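Long-range contact in SnoaL-like domain-containing protein (Silicibacter pomeroyi, PDB 3FLJ), which is of unknown function but adopts the cystatin-like fold of the SnoaL family, whose curved sheet and helices often enclose a small-molecule pocket: residues 44-50 with 116-122. Sequence-based numbering, arbitrary orientation. Where two conformers were deposited one is given.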
loop_
_atom_site.group_PDB
_atom_site.type_symbol
_atom_site.label_atom_id
_atom_site.label_comp_id
_atom_site.label_asym_id
_atom_site.label_seq_id
_atom_site.Cartn_x
_atom_site.Cartn_y
_atom_site.Cartn_z
ATOM N N ALA A 44 8.276 -9.640 -16.738
ATOM C CA ALA A 44 9.634 -9.636 -17.304
ATOM C C ALA A 44 10.313 -10.962 -16.897
ATOM O O ALA A 44 9.972 -11.556 -15.843
ATOM C CB ALA A 44 10.441 -8.431 -16.798
ATOM N N GLU A 45 11.247 -11.432 -17.732
ATOM C CA GLU A 45 11.963 -12.698 -17.470
ATOM C C GLU A 45 12.579 -12.747 -16.058
ATOM O O GLU A 45 12.483 -13.779 -15.383
ATOM C CB GLU A 45 13.013 -12.963 -18.555
ATOM C CG GLU A 45 13.633 -14.358 -18.509
ATOM C CD GLU A 45 14.398 -14.731 -19.777
ATOM O OE1 GLU A 45 13.931 -14.419 -20.902
ATOM O OE2 GLU A 45 15.459 -15.379 -19.647
ATOM N N ASP A 46 13.133 -11.611 -15.611
ATOM C CA ASP A 46 13.763 -11.426 -14.292
ATOM C C ASP A 46 12.909 -10.548 -13.340
ATOM O O ASP A 46 13.459 -9.791 -12.518
ATOM C CB ASP A 46 15.190 -10.849 -14.485
ATOM C CG ASP A 46 15.222 -9.478 -15.222
ATOM O OD1 ASP A 46 14.162 -8.955 -15.672
ATOM O OD2 ASP A 46 16.346 -8.943 -15.377
ATOM N N VAL A 47 11.573 -10.654 -13.455
ATOM C CA VAL A 47 10.628 -9.899 -12.605
ATOM C C VAL A 47 10.910 -10.139 -11.108
ATOM O O VAL A 47 11.260 -11.251 -10.729
ATOM C CB VAL A 47 9.124 -10.252 -12.907
ATOM C CG1 VAL A 47 8.834 -11.756 -12.694
ATOM C CG2 VAL A 47 8.155 -9.369 -12.071
ATOM N N ARG A 48 10.805 -9.078 -10.313
ATOM C CA ARG A 48 10.992 -9.100 -8.864
ATOM C C ARG A 48 9.622 -8.896 -8.224
ATOM O O ARG A 48 8.965 -7.893 -8.507
ATOM C CB ARG A 48 11.950 -7.996 -8.452
ATOM C CG ARG A 48 13.359 -8.226 -8.958
ATOM C CD ARG A 48 14.315 -7.096 -8.630
ATOM N NE ARG A 48 14.098 -5.853 -9.398
ATOM C CZ ARG A 48 14.402 -5.642 -10.699
ATOM N NH1 ARG A 48 14.944 -6.581 -11.479
ATOM N NH2 ARG A 48 14.160 -4.444 -11.238
ATOM N N PHE A 49 9.175 -9.870 -7.423
ATOM C CA PHE A 49 7.909 -9.798 -6.676
ATOM C C PHE A 49 8.237 -9.677 -5.182
ATOM O O PHE A 49 8.946 -10.527 -4.653
ATOM C CB PHE A 49 7.005 -10.990 -6.950
ATOM C CG PHE A 49 5.755 -10.994 -6.111
ATOM C CD1 PHE A 49 4.729 -10.073 -6.365
ATOM C CD2 PHE A 49 5.614 -11.888 -5.043
ATOM C CE1 PHE A 49 3.562 -10.043 -5.573
ATOM C CE2 PHE A 49 4.454 -11.875 -4.229
ATOM C CZ PHE A 49 3.420 -10.953 -4.496
HETATM N N MSE A 50 7.704 -8.628 -4.546
HETATM C CA MSE A 50 7.908 -8.337 -3.124
HETATM C C MSE A 50 6.543 -8.406 -2.412
HETATM O O MSE A 50 5.719 -7.493 -2.561
HETATM C CB MSE A 50 8.559 -6.968 -3.005
HETATM C CG MSE A 50 10.034 -6.971 -3.393
HETATM SE SE MSE A 50 10.600 -5.248 -4.035
HETATM C CE MSE A 50 9.753 -5.317 -5.834
ATOM N N LEU A 116 6.633 -4.909 -20.018
ATOM C CA LEU A 116 6.378 -6.030 -19.101
ATOM C C LEU A 116 6.626 -5.579 -17.662
ATOM O O LEU A 116 7.346 -4.598 -17.423
ATOM C CB LEU A 116 7.263 -7.236 -19.459
ATOM C CG LEU A 116 7.088 -7.811 -20.873
ATOM C CD1 LEU A 116 8.096 -8.928 -21.162
ATOM C CD2 LEU A 116 5.666 -8.309 -21.128
ATOM N N ILE A 117 6.038 -6.312 -16.711
ATOM C CA ILE A 117 6.158 -6.012 -15.286
ATOM C C ILE A 117 7.566 -6.405 -14.815
ATOM O O ILE A 117 7.912 -7.588 -14.837
ATOM C CB ILE A 117 5.065 -6.737 -14.439
ATOM C CG1 ILE A 117 3.654 -6.289 -14.891
ATOM C CG2 ILE A 117 5.267 -6.462 -12.947
ATOM C CD1 ILE A 117 2.507 -7.032 -14.224
ATOM N N GLN A 118 8.355 -5.399 -14.409
ATOM C CA GLN A 118 9.735 -5.578 -13.933
ATOM C C GLN A 118 9.770 -5.707 -12.404
ATOM O O GLN A 118 10.491 -6.550 -11.894
ATOM C CB GLN A 118 10.623 -4.414 -14.390
ATOM C CG GLN A 118 12.137 -4.618 -14.175
ATOM C CD GLN A 118 12.713 -5.799 -14.977
ATOM O OE1 GLN A 118 12.892 -5.713 -16.197
ATOM N NE2 GLN A 118 13.010 -6.900 -14.282
ATOM N N ASP A 119 9.053 -4.824 -11.703
ATOM C CA ASP A 119 8.925 -4.843 -10.228
ATOM C C ASP A 119 7.449 -4.828 -9.867
ATOM O O ASP A 119 6.700 -4.030 -10.424
ATOM C CB ASP A 119 9.595 -3.638 -9.591
ATOM C CG ASP A 119 11.082 -3.616 -9.823
ATOM O OD1 ASP A 119 11.770 -4.464 -9.240
ATOM O OD2 ASP A 119 11.549 -2.736 -10.561
ATOM N N PHE A 120 7.067 -5.697 -8.931
ATOM C CA PHE A 120 5.688 -5.893 -8.466
ATOM C C PHE A 120 5.821 -5.994 -6.934
ATOM O O PHE A 120 6.250 -7.027 -6.413
ATOM C CB PHE A 120 5.158 -7.189 -9.110
ATOM C CG PHE A 120 3.650 -7.399 -9.030
ATOM C CD1 PHE A 120 2.876 -7.047 -7.903
ATOM C CD2 PHE A 120 3.005 -8.071 -10.083
ATOM C CE1 PHE A 120 1.493 -7.290 -7.872
ATOM C CE2 PHE A 120 1.613 -8.320 -10.050
ATOM C CZ PHE A 120 0.864 -7.930 -8.933
ATOM N N GLU A 121 5.477 -4.911 -6.234
ATOM C CA GLU A 121 5.587 -4.810 -4.776
ATOM C C GLU A 121 4.196 -4.601 -4.184
ATOM O O GLU A 121 3.486 -3.688 -4.614
ATOM C CB GLU A 121 6.524 -3.658 -4.441
ATOM C CG GLU A 121 6.825 -3.489 -2.952
ATOM C CD GLU A 121 8.013 -2.587 -2.711
ATOM O OE1 GLU A 121 8.309 -1.723 -3.558
ATOM O OE2 GLU A 121 8.671 -2.749 -1.678
ATOM N N VAL A 122 3.814 -5.437 -3.207
ATOM C CA VAL A 122 2.471 -5.402 -2.617
ATOM C C VAL A 122 2.505 -4.884 -1.179
ATOM O O VAL A 122 3.255 -5.399 -0.348
ATOM C CB VAL A 122 1.787 -6.777 -2.677
ATOM C CG1 VAL A 122 0.349 -6.728 -2.052
ATOM C CG2 VAL A 122 1.720 -7.287 -4.110
#
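The ring of F49 sets its edge against the face of F120 in a T-shaped pair, planes 76° apart, and its CE1 also fits against V122 CG2 at 3.6 Å, a bump in the hollow between F120 and V122. Both rings stand on the same face of two parallel strands: CG anti to the backbone N in each (chi1 175° and -166°) sends them side by side. R48 N donates to Q118 O and F120 N to R48 O, then M50 N to F120 O and V122 N to M50 O.

On the other face, R48 runs alongside D119, its chain bent at chi3, and NE reaches OD1 at 2.7 Å in a salt bridge, though its hydrogen bonds are weak in angle; Q118 O sits over one guanidinium face. M50, a selenomethionine, rests CB on E121 CG; the E121 carboxylate is held by R125 and R81 of the second subunit.

Q118 and D119 form a classic beta bulge opposite T110. Bent at chi2, Q118 swings its amide back to the 44-47 turn; NE2 meets D46 OD1 at 2.7 Å, and OE1 lies 3.7 Å from A44 CB while bonding N112. Replacing Q118 by alanine takes away the amide, which would probably leave D46 OD1 and N112 without that mate and open a gap beside A44 CB.

In the mixed sheet of this cystatin-like fold, strand 47-50 lies between antiparallel 58-59 and parallel 117-125; helix 61-74 packs on F49, helix 22-31 on I117 and F120.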